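Local coordinates for ABC transporter ATP-binding protein (Leptospira interrogans serovar Copenhageni, PDB 4HZI) that probably binds and hydrolyses ATP as the ATPase subunit of an orphan ABC transporter involved in manganese utilization and tolerance, at residues K58-C63 against K222-S227; V64-N69 against Y229-P234; I132-F137 against F184-V189; S242-L247 against E259-E264. All coordinates share one frame; numbering follows the deposited sequence.

Contact 1: residues K58-C63 against K222-S227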
loop_
_atom_site.group_PDB
_atom_site.type_symbol
_atom_site.label_atom_id
_atom_site.label_comp_id
_atom_site.label_asym_id
_atom_site.label_seq_id
_atom_site.Cartn_x
_atom_site.Cartn_y
_atom_site.Cartn_z
ATOM N N LYS A 58 -21.905 18.039 -1.101
ATOM C CA LYS A 58 -22.326 19.411 -0.829
ATOM C C LYS A 58 -21.171 20.180 -0.216
ATOM O O LYS A 58 -20.193 19.588 0.271
ATOM C CB LYS A 58 -23.499 19.390 0.141
ATOM C CG LYS A 58 -24.650 18.524 -0.344
ATOM C CD LYS A 58 -25.966 19.099 0.107
ATOM C CE LYS A 58 -27.139 18.280 -0.392
ATOM N NZ LYS A 58 -27.070 16.896 0.132
ATOM N N THR A 59 -21.261 21.507 -0.305
ATOM C CA THR A 59 -20.316 22.399 0.338
ATOM C C THR A 59 -20.042 21.946 1.774
ATOM O O THR A 59 -20.954 21.642 2.525
ATOM C CB THR A 59 -20.827 23.851 0.281
ATOM O OG1 THR A 59 -20.902 24.229 -1.088
ATOM C CG2 THR A 59 -19.849 24.791 0.948
ATOM N N ASN A 60 -18.762 21.853 2.106
ATOM C CA ASN A 60 -18.286 21.452 3.434
ATOM C C ASN A 60 -18.564 20.004 3.854
ATOM O O ASN A 60 -18.396 19.628 5.028
ATOM C CB ASN A 60 -18.750 22.488 4.500
ATOM C CG ASN A 60 -18.196 23.878 4.222
ATOM O OD1 ASN A 60 -17.104 24.036 3.679
ATOM N ND2 ASN A 60 -18.938 24.898 4.624
ATOM N N GLU A 61 -18.943 19.152 2.894
ATOM C CA GLU A 61 -18.947 17.732 3.135
ATOM C C GLU A 61 -17.587 17.068 2.804
ATOM O O GLU A 61 -16.774 17.532 1.942
ATOM C CB GLU A 61 -20.048 17.013 2.336
ATOM C CG GLU A 61 -21.442 17.423 2.740
ATOM C CD GLU A 61 -22.496 16.539 2.108
ATOM O OE1 GLU A 61 -22.274 16.080 0.943
ATOM O OE2 GLU A 61 -23.544 16.325 2.780
ATOM N N HIS A 62 -17.353 15.975 3.501
ATOM C CA HIS A 62 -16.162 15.166 3.314
ATOM C C HIS A 62 -16.690 13.762 2.938
ATOM O O HIS A 62 -17.320 13.069 3.736
ATOM C CB HIS A 62 -15.315 15.211 4.596
ATOM C CG HIS A 62 -14.795 16.578 4.866
ATOM N ND1 HIS A 62 -13.837 17.180 4.062
ATOM C CD2 HIS A 62 -15.195 17.531 5.753
ATOM C CE1 HIS A 62 -13.616 18.411 4.493
ATOM N NE2 HIS A 62 -14.426 18.647 5.521
ATOM N N CYS A 63 -16.402 13.368 1.693
ATOM C CA CYS A 63 -16.917 12.141 1.109
ATOM C C CYS A 63 -15.761 11.204 0.761
ATOM O O CYS A 63 -14.769 11.639 0.215
ATOM C CB CYS A 63 -17.699 12.479 -0.158
ATOM S SG CYS A 63 -18.499 11.010 -0.876
ATOM N N LYS A 222 -9.551 23.532 12.254
ATOM C CA LYS A 222 -9.353 24.972 12.160
ATOM C C LYS A 222 -10.238 25.647 11.118
ATOM O O LYS A 222 -10.623 26.824 11.282
ATOM C CB LYS A 222 -7.907 25.266 11.809
ATOM C CG LYS A 222 -6.959 24.964 12.952
ATOM C CD LYS A 222 -5.523 25.062 12.473
ATOM C CE LYS A 222 -4.542 24.551 13.520
ATOM N NZ LYS A 222 -3.137 24.694 13.023
ATOM N N LYS A 223 -10.582 24.895 10.066
ATOM C CA LYS A 223 -11.109 25.478 8.844
ATOM C C LYS A 223 -12.136 24.548 8.183
ATOM O O LYS A 223 -11.874 23.352 8.058
ATOM C CB LYS A 223 -9.936 25.673 7.868
ATOM C CG LYS A 223 -9.876 27.073 7.288
ATOM C CD LYS A 223 -9.642 27.130 5.787
ATOM C CE LYS A 223 -10.322 28.373 5.220
ATOM N NZ LYS A 223 -10.223 28.485 3.740
ATOM N N LYS A 224 -13.297 25.076 7.792
ATOM C CA LYS A 224 -14.235 24.305 6.970
ATOM C C LYS A 224 -13.685 24.166 5.527
ATOM O O LYS A 224 -13.096 25.115 4.979
ATOM C CB LYS A 224 -15.625 24.942 6.967
ATOM C CG LYS A 224 -16.429 24.652 8.229
ATOM C CD LYS A 224 -17.803 25.301 8.164
ATOM C CE LYS A 224 -18.554 25.172 9.476
ATOM N NZ LYS A 224 -18.521 23.798 10.072
ATOM N N PHE A 225 -13.848 22.968 4.937
ATOM C CA PHE A 225 -13.458 22.713 3.528
ATOM C C PHE A 225 -14.246 21.517 2.959
ATOM O O PHE A 225 -15.083 20.944 3.662
ATOM C CB PHE A 225 -11.935 22.538 3.349
ATOM C CG PHE A 225 -11.342 21.254 3.919
ATOM C CD1 PHE A 225 -11.261 21.020 5.279
ATOM C CD2 PHE A 225 -10.806 20.279 3.070
ATOM C CE1 PHE A 225 -10.656 19.881 5.773
ATOM C CE2 PHE A 225 -10.227 19.123 3.560
ATOM C CZ PHE A 225 -10.176 18.887 4.912
ATOM N N THR A 226 -14.079 21.262 1.669
ATOM C CA THR A 226 -14.874 20.209 0.981
ATOM C C THR A 226 -13.866 19.243 0.361
ATOM O O THR A 226 -12.885 19.690 -0.242
ATOM C CB THR A 226 -15.785 20.778 -0.130
ATOM O OG1 THR A 226 -16.620 21.808 0.403
ATOM C CG2 THR A 226 -16.714 19.701 -0.667
ATOM N N SER A 227 -14.102 17.946 0.502
ATOM C CA SER A 227 -13.159 16.968 -0.000
ATOM C C SER A 227 -13.735 15.643 -0.438
ATOM O O SER A 227 -14.778 15.216 0.029
ATOM C CB SER A 227 -12.023 16.742 1.007
ATOM O OG SER A 227 -12.396 15.935 2.073
HETATM O O HOH W 1 -14.987 20.988 6.954
#
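His62 reaches across to Ser227 and Phe225, and its side chain is the one to follow. CB lies alongside the Ser227 hydroxyl, 3.9 Å from OG. CG is anti to the carbonyl carbon (chi1 -65°), which brings the imidazole across to segment 222-227. There ND1 meets Ser227 OG at 2.8 Å, the hydroxyl sitting at the ring edge in a nearly straight bond (171°) in which either atom could be the donor; OG has a second partner in Tyr241 OH. Further out, CE1 points at the middle of the Phe225 ring, 3.5 Å from Phe225 CZ, so the two rings form a T-shaped pair with planes at 61° and the histidine supplying the edge. At the tip, NE2 holds water 1 at 2.8 Å, and that water accepts from Phe225 N. Phe240 and His220 pack on the same imidazole.

The backbones zip up beside this ring. Ser227 N donates to Glu61 O in its carbonyl plane, and Cys63 N donates to Ser227 O at 3.0 Å. Upstream, a type II turn from Lys58 to Glu61 presents Asn60 N to Thr226 OG1 at 2.7 Å, while Thr226 CG2 rests 3.4 Å from Glu61 O. Lys58 NZ turns elsewhere, to a salt bridge with Glu56.

This is the entry into a pair of parallel strands, 62-67 and 227-231, joined at their N-terminal ends: neighbouring strands in the central sheet of the RecA-like core of an ABC ATPase.

Contact 2: residues V64-N69 against Y229-P234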
loop_
_atom_site.group_PDB
_atom_site.type_symbol
_atom_site.label_atom_id
_atom_site.label_comp_id
_atom_site.label_asym_id
_atom_site.label_seq_id
_atom_site.Cartn_x
_atom_site.Cartn_y
_atom_site.Cartn_z
ATOM N N VAL A 64 -15.872 9.940 1.117
ATOM C CA VAL A 64 -14.870 8.948 0.753
ATOM C C VAL A 64 -15.368 8.138 -0.448
ATOM O O VAL A 64 -16.532 7.716 -0.493
ATOM C CB VAL A 64 -14.630 7.888 1.840
ATOM C CG1 VAL A 64 -13.405 7.000 1.501
ATOM C CG2 VAL A 64 -14.498 8.457 3.187
ATOM N N LEU A 65 -14.463 7.854 -1.376
ATOM C CA LEU A 65 -14.717 6.861 -2.447
ATOM C C LEU A 65 -13.901 5.635 -2.119
ATOM O O LEU A 65 -12.657 5.658 -2.165
ATOM C CB LEU A 65 -14.325 7.444 -3.797
ATOM C CG LEU A 65 -14.429 6.611 -5.067
ATOM C CD1 LEU A 65 -15.870 6.404 -5.414
ATOM C CD2 LEU A 65 -13.712 7.316 -6.237
ATOM N N LEU A 66 -14.577 4.579 -1.680
ATOM C CA LEU A 66 -13.926 3.329 -1.287
ATOM C C LEU A 66 -14.167 2.307 -2.392
ATOM O O LEU A 66 -15.315 2.039 -2.781
ATOM C CB LEU A 66 -14.461 2.785 0.022
ATOM C CG LEU A 66 -13.876 1.471 0.544
ATOM C CD1 LEU A 66 -12.411 1.587 0.983
ATOM C CD2 LEU A 66 -14.666 0.876 1.705
ATOM N N GLY A 67 -13.083 1.790 -2.959
ATOM C CA GLY A 67 -13.269 0.836 -4.046
ATOM C C GLY A 67 -12.220 -0.232 -4.036
ATOM O O GLY A 67 -11.163 -0.025 -3.523
ATOM N N ARG A 68 -12.534 -1.388 -4.588
ATOM C CA ARG A 68 -11.557 -2.443 -4.836
ATOM C C ARG A 68 -10.480 -2.007 -5.810
ATOM O O ARG A 68 -10.677 -1.075 -6.591
ATOM C CB ARG A 68 -12.269 -3.668 -5.414
ATOM C CG ARG A 68 -13.501 -4.129 -4.626
ATOM C CD ARG A 68 -13.151 -5.171 -3.620
ATOM N NE ARG A 68 -12.623 -6.316 -4.319
ATOM C CZ ARG A 68 -13.327 -7.365 -4.744
ATOM N NH1 ARG A 68 -14.661 -7.460 -4.554
ATOM N NH2 ARG A 68 -12.671 -8.344 -5.377
ATOM N N ASN A 69 -9.320 -2.663 -5.820
ATOM C CA ASN A 69 -8.404 -2.300 -6.927
ATOM C C ASN A 69 -9.011 -2.783 -8.234
ATOM O O ASN A 69 -9.798 -3.739 -8.303
ATOM C CB ASN A 69 -6.957 -2.748 -6.780
ATOM C CG ASN A 69 -6.220 -1.988 -5.692
ATOM O OD1 ASN A 69 -6.269 -0.700 -5.553
ATOM N ND2 ASN A 69 -5.547 -2.779 -4.873
ATOM N N TYR A 229 -12.004 11.833 -0.747
ATOM C CA TYR A 229 -10.879 11.012 -0.322
ATOM C C TYR A 229 -11.020 9.661 -0.985
ATOM O O TYR A 229 -12.020 8.947 -0.796
ATOM C CB TYR A 229 -10.933 10.865 1.184
ATOM C CG TYR A 229 -9.726 10.278 1.882
ATOM C CD1 TYR A 229 -9.536 8.891 1.967
ATOM C CD2 TYR A 229 -8.779 11.097 2.504
ATOM C CE1 TYR A 229 -8.441 8.363 2.639
ATOM C CE2 TYR A 229 -7.692 10.562 3.180
ATOM C CZ TYR A 229 -7.508 9.208 3.213
ATOM O OH TYR A 229 -6.429 8.689 3.878
ATOM N N ILE A 230 -10.010 9.280 -1.741
ATOM C CA ILE A 230 -10.054 8.027 -2.502
ATOM C C ILE A 230 -9.096 7.005 -1.928
ATOM O O ILE A 230 -7.903 7.260 -1.783
ATOM C CB ILE A 230 -9.681 8.327 -3.963
ATOM C CG1 ILE A 230 -10.704 9.351 -4.534
ATOM C CG2 ILE A 230 -9.717 7.051 -4.830
ATOM C CD1 ILE A 230 -10.038 10.499 -5.108
ATOM N N THR A 231 -9.622 5.817 -1.632
ATOM C CA THR A 231 -8.858 4.758 -1.016
ATOM C C THR A 231 -9.410 3.378 -1.343
ATOM O O THR A 231 -10.580 3.217 -1.739
ATOM C CB THR A 231 -8.776 4.945 0.530
ATOM O OG1 THR A 231 -7.897 3.979 1.088
ATOM C CG2 THR A 231 -10.118 4.816 1.157
ATOM N N HIS A 232 -8.539 2.389 -1.165
ATOM C CA HIS A 232 -8.946 0.984 -1.124
ATOM C C HIS A 232 -8.778 0.381 0.251
ATOM O O HIS A 232 -9.037 -0.793 0.434
ATOM C CB HIS A 232 -8.261 0.133 -2.186
ATOM C CG HIS A 232 -6.798 -0.071 -1.965
ATOM N ND1 HIS A 232 -5.871 0.829 -2.429
ATOM C CD2 HIS A 232 -6.092 -1.090 -1.413
ATOM C CE1 HIS A 232 -4.653 0.400 -2.140
ATOM N NE2 HIS A 232 -4.755 -0.749 -1.509
ATOM N N ARG A 233 -8.425 1.194 1.253
ATOM C CA ARG A 233 -8.177 0.672 2.594
ATOM C C ARG A 233 -8.977 1.405 3.652
ATOM O O ARG A 233 -8.615 2.525 4.009
ATOM C CB ARG A 233 -6.699 0.826 2.957
ATOM C CG ARG A 233 -5.782 -0.094 2.181
ATOM C CD ARG A 233 -4.390 -0.042 2.822
ATOM N NE ARG A 233 -3.429 -0.560 1.874
ATOM C CZ ARG A 233 -2.944 -1.800 1.862
ATOM N NH1 ARG A 233 -3.266 -2.701 2.803
ATOM N NH2 ARG A 233 -2.100 -2.133 0.894
ATOM N N PRO A 234 -10.011 0.758 4.208
ATOM C CA PRO A 234 -10.874 1.436 5.168
ATOM C C PRO A 234 -10.139 2.030 6.351
ATOM O O PRO A 234 -10.549 3.103 6.841
ATOM C CB PRO A 234 -11.818 0.321 5.610
ATOM C CG PRO A 234 -11.972 -0.477 4.393
ATOM C CD PRO A 234 -10.597 -0.540 3.814
#
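Leu65 and Ile230 stand side by side on one face of the sheet and point the same way, with Leu65 CD2 4.0 Å from Ile230 CG1; helix 73-80 covers both. On the opposite face, Val64 and Thr231 meet at a slant through methyl groups, Val64 CG1 to Thr231 CG2 at 4.0 Å. Thr231 can offer that methyl because OG1 lies anti to the backbone N (chi1 -173°), where it accepts from Arg233 N in an ST turn and also bonds Glu236. Leu66 crosses Pro234 at about a right angle, its CD1 4.0 Å from Pro234 CD, and helix 264-271 closes over them.

Between the two faces the backbones run parallel. Leu65 N donates to Tyr229 O at 2.7 Å, Thr231 N to Leu65 O at 3.1 Å, and Gly67 N to Thr231 O.

Past the strand ends, Asn69 lays its OD1 over one face of the His232 ring, 3.5 Å from ND1 and offset toward the rim, with amide and ring planes 59° apart. ND1 itself is bonded to Glu199 OE2. Asn69 N bonds Asp205 of the second subunit, and a sulfate lies about 4 Å from the Asn69 side chain.

Gly67 ends its strand and leads into the loop before helix 73-80, a strand-loop-helix consistent with a Walker A P-loop, and His232, just beyond its strand, probably corresponds to the H-loop (switch) histidine of ABC ATPases.

Contact 3: residues I132-F137 against F184-V189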
loop_
_atom_site.group_PDB
_atom_site.type_symbol
_atom_site.label_atom_id
_atom_site.label_comp_id
_atom_site.label_asym_id
_atom_site.label_seq_id
_atom_site.Cartn_x
_atom_site.Cartn_y
_atom_site.Cartn_z
ATOM N N ILE A 132 5.397 24.166 -2.449
ATOM C CA ILE A 132 4.056 24.678 -2.346
ATOM C C ILE A 132 3.770 25.634 -3.509
ATOM O O ILE A 132 2.705 25.605 -4.113
ATOM C CB ILE A 132 3.803 25.303 -0.989
ATOM C CG1 ILE A 132 3.987 24.215 0.072
ATOM C CG2 ILE A 132 2.412 25.927 -0.926
ATOM C CD1 ILE A 132 3.953 24.713 1.473
ATOM N N LEU A 133 4.742 26.465 -3.844
ATOM C CA LEU A 133 4.548 27.426 -4.913
ATOM C C LEU A 133 4.358 26.752 -6.267
ATOM O O LEU A 133 3.644 27.269 -7.108
ATOM C CB LEU A 133 5.720 28.416 -4.937
ATOM C CG LEU A 133 5.727 29.376 -3.726
ATOM C CD1 LEU A 133 7.092 30.025 -3.609
ATOM C CD2 LEU A 133 4.654 30.458 -3.846
ATOM N N THR A 134 4.956 25.594 -6.505
ATOM C CA THR A 134 4.681 24.900 -7.795
ATOM C C THR A 134 3.199 24.604 -8.006
ATOM O O THR A 134 2.772 24.371 -9.122
ATOM C CB THR A 134 5.412 23.573 -7.915
ATOM O OG1 THR A 134 4.969 22.706 -6.860
ATOM C CG2 THR A 134 6.915 23.794 -7.848
ATOM N N GLY A 135 2.417 24.639 -6.935
ATOM C CA GLY A 135 0.989 24.423 -7.035
ATOM C C GLY A 135 0.221 25.564 -7.643
ATOM O O GLY A 135 -0.923 25.405 -7.973
ATOM N N LEU A 136 0.827 26.743 -7.750
ATOM C CA LEU A 136 0.120 27.899 -8.330
ATOM C C LEU A 136 -0.346 27.614 -9.771
ATOM O O LEU A 136 0.350 26.959 -10.560
ATOM C CB LEU A 136 0.994 29.134 -8.297
ATOM C CG LEU A 136 1.241 29.686 -6.889
ATOM C CD1 LEU A 136 2.420 30.647 -6.942
ATOM C CD2 LEU A 136 0.017 30.363 -6.290
ATOM N N PHE A 137 -1.536 28.128 -10.052
ATOM C CA PHE A 137 -2.240 28.060 -11.339
ATOM C C PHE A 137 -1.534 28.893 -12.397
ATOM O O PHE A 137 -1.347 30.115 -12.229
ATOM C CB PHE A 137 -3.679 28.594 -11.150
ATOM C CG PHE A 137 -4.384 28.978 -12.441
ATOM C CD1 PHE A 137 -4.796 28.001 -13.355
ATOM C CD2 PHE A 137 -4.651 30.324 -12.738
ATOM C CE1 PHE A 137 -5.448 28.359 -14.538
ATOM C CE2 PHE A 137 -5.310 30.680 -13.919
ATOM C CZ PHE A 137 -5.708 29.697 -14.812
ATOM N N PHE A 184 -0.330 18.293 0.594
ATOM C CA PHE A 184 -1.630 18.821 0.911
ATOM C C PHE A 184 -1.637 20.374 0.826
ATOM O O PHE A 184 -2.527 20.990 0.215
ATOM C CB PHE A 184 -2.054 18.333 2.264
ATOM C CG PHE A 184 -3.414 18.812 2.707
ATOM C CD1 PHE A 184 -3.573 20.010 3.387
ATOM C CD2 PHE A 184 -4.552 18.066 2.443
ATOM C CE1 PHE A 184 -4.820 20.439 3.814
ATOM C CE2 PHE A 184 -5.799 18.489 2.857
ATOM C CZ PHE A 184 -5.947 19.686 3.526
ATOM N N LEU A 185 -0.609 21.009 1.393
ATOM C CA LEU A 185 -0.532 22.480 1.348
ATOM C C LEU A 185 -0.475 22.987 -0.082
ATOM O O LEU A 185 -1.156 23.960 -0.456
ATOM C CB LEU A 185 0.660 22.998 2.177
ATOM C CG LEU A 185 0.580 22.693 3.656
ATOM C CD1 LEU A 185 1.678 23.377 4.436
ATOM C CD2 LEU A 185 -0.805 23.086 4.182
ATOM N N ARG A 186 0.336 22.319 -0.885
ATOM C CA ARG A 186 0.445 22.616 -2.293
ATOM C C ARG A 186 -0.927 22.564 -3.003
ATOM O O ARG A 186 -1.230 23.413 -3.885
ATOM C CB ARG A 186 1.400 21.651 -2.932
ATOM C CG ARG A 186 1.500 21.816 -4.433
ATOM C CD ARG A 186 2.487 20.843 -5.052
ATOM N NE ARG A 186 2.528 21.000 -6.497
ATOM C CZ ARG A 186 1.576 20.608 -7.353
ATOM N NH1 ARG A 186 0.479 19.991 -6.926
ATOM N NH2 ARG A 186 1.715 20.851 -8.656
ATOM N N SER A 187 -1.728 21.568 -2.606
ATOM C CA SER A 187 -3.034 21.286 -3.229
ATOM C C SER A 187 -4.048 22.398 -2.918
ATOM O O SER A 187 -4.992 22.626 -3.681
ATOM C CB SER A 187 -3.521 19.843 -2.800
ATOM O OG SER A 187 -4.189 19.847 -1.537
ATOM N N ILE A 188 -3.832 23.136 -1.828
ATOM C CA ILE A 188 -4.728 24.231 -1.459
ATOM C C ILE A 188 -4.173 25.646 -1.743
ATOM O O ILE A 188 -4.844 26.635 -1.494
ATOM C CB ILE A 188 -5.183 24.109 -0.001
ATOM C CG1 ILE A 188 -4.002 24.231 0.965
ATOM C CG2 ILE A 188 -5.898 22.794 0.185
ATOM C CD1 ILE A 188 -4.435 24.432 2.399
ATOM N N VAL A 189 -2.984 25.724 -2.322
ATOM C CA VAL A 189 -2.347 27.020 -2.639
ATOM C C VAL A 189 -3.225 27.955 -3.519
ATOM O O VAL A 189 -3.172 29.176 -3.369
ATOM C CB VAL A 189 -0.930 26.798 -3.254
ATOM C CG1 VAL A 189 -1.000 26.459 -4.730
ATOM C CG2 VAL A 189 -0.023 28.009 -3.069
HETATM O O HOH W 2 -2.571 23.327 -6.430
#
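The C-terminal end of helix 176-188, the helix that begins within what is probably the ABC signature sequence, packs here against the end of helix 128-133, with Val189, Arg186 and Leu185 meeting Ile132, Thr134 and Gly135. Ile132 sets its two branches on different partners. CD1 goes to Leu185 CB at 3.8 Å, while CG2 meets CG2 of Val189 at 3.9 Å, both side chains crossing at a slant.

Arg186 leaves its helix with CG anti to the backbone N (chi1 176°) and stays extended as far as NE, so the aliphatic part runs along Gly135, where CG lies 3.7 Å from Gly135 CA. That same CA sits over one face of the guanidinium, displaced toward its rim. At the edge of the group NE donates to Thr134 OG1 at 3.0 Å (155°), with the hydroxyl only 7° out of the guanidinium plane. Thr134 OG1 also bonds Thr131 O one turn back, so the hydroxyl that receives the arginine is itself anchored to helix 128-133.

The contact probably joins the helical subdomain, which holds helices 128-133 and 148-160, to the core, where Phe184 packs on strand 194-198. A type I turn from Leu133 to Leu136 takes the chain out of helix 128-133 and brings Gly135 close: Val189 CG1 presses on Gly135 C at 3.3 Å. The other methyl of Val189, CG2, meets Leu136 CD2 at 4.0 Å, the side chains crossing at about a right angle. Water 2 lies between Gly135 O and Arg186 O, 2.9 Å from the latter, though it cannot serve every acceptor around it at once, so this bridge is not certain.

Contact 4: residues S242-L247 against E259-E264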
loop_
_atom_site.group_PDB
_atom_site.type_symbol
_atom_site.label_atom_id
_atom_site.label_comp_id
_atom_site.label_asym_id
_atom_site.label_seq_id
_atom_site.Cartn_x
_atom_site.Cartn_y
_atom_site.Cartn_z
ATOM N N SER A 242 -17.959 11.854 6.455
ATOM C CA SER A 242 -19.334 11.553 6.864
ATOM C C SER A 242 -20.202 10.861 5.800
ATOM O O SER A 242 -21.304 10.394 6.101
ATOM C CB SER A 242 -20.011 12.871 7.257
ATOM O OG SER A 242 -20.263 13.678 6.112
ATOM N N LYS A 243 -19.727 10.822 4.559
ATOM C CA LYS A 243 -20.480 10.254 3.409
ATOM C C LYS A 243 -19.522 9.343 2.676
ATOM O O LYS A 243 -18.298 9.558 2.728
ATOM C CB LYS A 243 -20.871 11.331 2.410
ATOM C CG LYS A 243 -21.724 12.466 2.932
ATOM C CD LYS A 243 -23.159 12.011 3.090
ATOM C CE LYS A 243 -23.844 11.892 1.741
ATOM N NZ LYS A 243 -25.245 12.390 1.833
ATOM N N ALA A 244 -20.052 8.358 1.957
ATOM C CA ALA A 244 -19.179 7.482 1.165
ATOM C C ALA A 244 -19.899 7.057 -0.108
ATOM O O ALA A 244 -21.147 7.064 -0.224
ATOM C CB ALA A 244 -18.760 6.289 1.947
ATOM N N VAL A 245 -19.071 6.691 -1.060
ATOM C CA VAL A 245 -19.494 6.055 -2.280
ATOM C C VAL A 245 -18.677 4.764 -2.366
ATOM O O VAL A 245 -17.433 4.810 -2.272
ATOM C CB VAL A 245 -19.113 6.944 -3.494
ATOM C CG1 VAL A 245 -19.441 6.256 -4.827
ATOM C CG2 VAL A 245 -19.793 8.285 -3.447
ATOM N N LEU A 246 -19.331 3.623 -2.573
ATOM C CA LEU A 246 -18.665 2.332 -2.660
ATOM C C LEU A 246 -18.681 1.961 -4.161
ATOM O O LEU A 246 -19.737 2.044 -4.797
ATOM C CB LEU A 246 -19.419 1.250 -1.891
ATOM C CG LEU A 246 -19.684 1.479 -0.410
ATOM C CD1 LEU A 246 -20.392 0.260 0.167
ATOM C CD2 LEU A 246 -18.422 1.768 0.409
ATOM N N LEU A 247 -17.491 1.705 -4.707
ATOM C CA LEU A 247 -17.302 1.511 -6.131
ATOM C C LEU A 247 -16.715 0.135 -6.399
ATOM O O LEU A 247 -15.738 -0.263 -5.792
ATOM C CB LEU A 247 -16.329 2.561 -6.698
ATOM C CG LEU A 247 -16.416 2.787 -8.207
ATOM C CD1 LEU A 247 -17.610 3.567 -8.719
ATOM C CD2 LEU A 247 -15.117 3.420 -8.725
ATOM N N GLU A 259 -22.068 5.630 7.860
ATOM C CA GLU A 259 -22.527 4.488 8.694
ATOM C C GLU A 259 -23.460 3.552 7.934
ATOM O O GLU A 259 -23.508 2.346 8.203
ATOM C CB GLU A 259 -23.259 4.920 10.003
ATOM C CG GLU A 259 -22.882 6.265 10.600
ATOM C CD GLU A 259 -23.639 7.440 9.948
ATOM O OE1 GLU A 259 -24.840 7.740 10.284
ATOM O OE2 GLU A 259 -23.006 8.090 9.090
ATOM N N GLU A 260 -24.216 4.103 6.992
ATOM C CA GLU A 260 -25.113 3.312 6.147
ATOM C C GLU A 260 -24.283 2.550 5.149
ATOM O O GLU A 260 -24.517 1.358 4.913
ATOM C CB GLU A 260 -26.056 4.299 5.423
ATOM C CG GLU A 260 -27.164 3.706 4.558
ATOM C CD GLU A 260 -27.994 4.788 3.914
ATOM O OE1 GLU A 260 -28.922 5.300 4.581
ATOM O OE2 GLU A 260 -27.733 5.179 2.717
ATOM N N CYS A 261 -23.277 3.208 4.540
ATOM C CA CYS A 261 -22.443 2.476 3.573
ATOM C C CYS A 261 -21.580 1.413 4.199
ATOM O O CYS A 261 -21.313 0.396 3.577
ATOM C CB CYS A 261 -21.496 3.400 2.835
ATOM S SG CYS A 261 -22.303 4.560 1.818
ATOM N N PHE A 262 -21.096 1.668 5.419
ATOM C CA PHE A 262 -20.112 0.792 6.027
ATOM C C PHE A 262 -20.728 -0.224 6.965
ATOM O O PHE A 262 -20.090 -0.623 7.925
ATOM C CB PHE A 262 -19.035 1.580 6.754
ATOM C CG PHE A 262 -17.993 2.221 5.841
ATOM C CD1 PHE A 262 -18.211 2.388 4.498
ATOM C CD2 PHE A 262 -16.788 2.619 6.366
ATOM C CE1 PHE A 262 -17.258 3.006 3.689
ATOM C CE2 PHE A 262 -15.824 3.233 5.573
ATOM C CZ PHE A 262 -16.062 3.433 4.230
ATOM N N THR A 263 -21.927 -0.696 6.649
ATOM C CA THR A 263 -22.485 -1.864 7.348
ATOM C C THR A 263 -21.807 -3.129 6.834
ATOM O O THR A 263 -21.275 -3.149 5.722
ATOM C CB THR A 263 -23.982 -2.038 7.060
ATOM O OG1 THR A 263 -24.169 -2.207 5.662
ATOM C CG2 THR A 263 -24.786 -0.858 7.570
ATOM N N GLU A 264 -21.772 -4.168 7.665
ATOM C CA GLU A 264 -21.280 -5.461 7.230
ATOM C C GLU A 264 -21.906 -5.909 5.928
ATOM O O GLU A 264 -21.223 -6.399 5.020
ATOM C CB GLU A 264 -21.435 -6.484 8.367
ATOM C CG GLU A 264 -21.235 -7.923 7.933
ATOM C CD GLU A 264 -21.316 -8.925 9.091
ATOM O OE1 GLU A 264 -21.604 -8.518 10.236
ATOM O OE2 GLU A 264 -21.075 -10.129 8.840
HETATM O O HOH W 3 -22.720 10.503 8.354
#
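Ala244 and Leu246 project from the same side of their strand onto Cys261 and Phe262. Cys261 carries SG anti to its own carbonyl carbon (chi1 -65°), a turn that lays the sulfur along the strand backbone: SG is 3.4 Å from Ala244 O and 3.9 Å from Ala244 CB. The Ala244 methyl thus serves two neighbours, since it also lies 4.0 Å from CE1 of Phe262.

Leu246 forks at its tip. One branch, CD1, comes to within 3.5 Å of Cys261 O. The other, CD2, approaches the rim of the Phe262 ring near its plane, 3.7 Å from CE1, with the two side chains crossing at a slant.

In the fold, strand 243-248 turns back into the antiparallel strand 251-255 at the border of the central sheet, and the short helix 258-261 then folds over the face of that sheet bearing Ala244 and Leu246. Phe262 is the first residue after this helix to leave helical geometry, and the chain goes straight on to Thr263, the N-cap of helix 264-271. The Phe262 ring also packs on Leu66 of strand 62-67 and on Leu267, and forms a T-shaped pair with Trp284.

Towards the solvent, Glu259 starts away from the strand, but its chain bends sharply at chi2 (84°), bringing the carboxylate round towards Ser242. They are bridged rather than bonded directly: water 3 donates to Ser242 O at 2.7 Å and also reaches Glu259 OE2, at a distance too short to be taken at face value.

Strand 62-67 joins three of the four contacts. Contact 1 runs directly into contact 2 along the pairing of strands 62-67 and 227-231, the two touching through Cys63 O and Tyr229 N at 2.9 Å. On its other edge strand 62-67 pairs with 243-248 of contact 4: Val64 O meets Val245 N at 2.8 Å, and the centres of contacts 2 and 4 are about 11 Å apart. Contact 2 holds the probable nucleotide end, with the sulfate about 4 Å from the Asn69 side chain. Contact 3 stands off in the helices, its centre about 30 Å from that of contact 4, although its nearest atoms come within about 4 Å of contact 1.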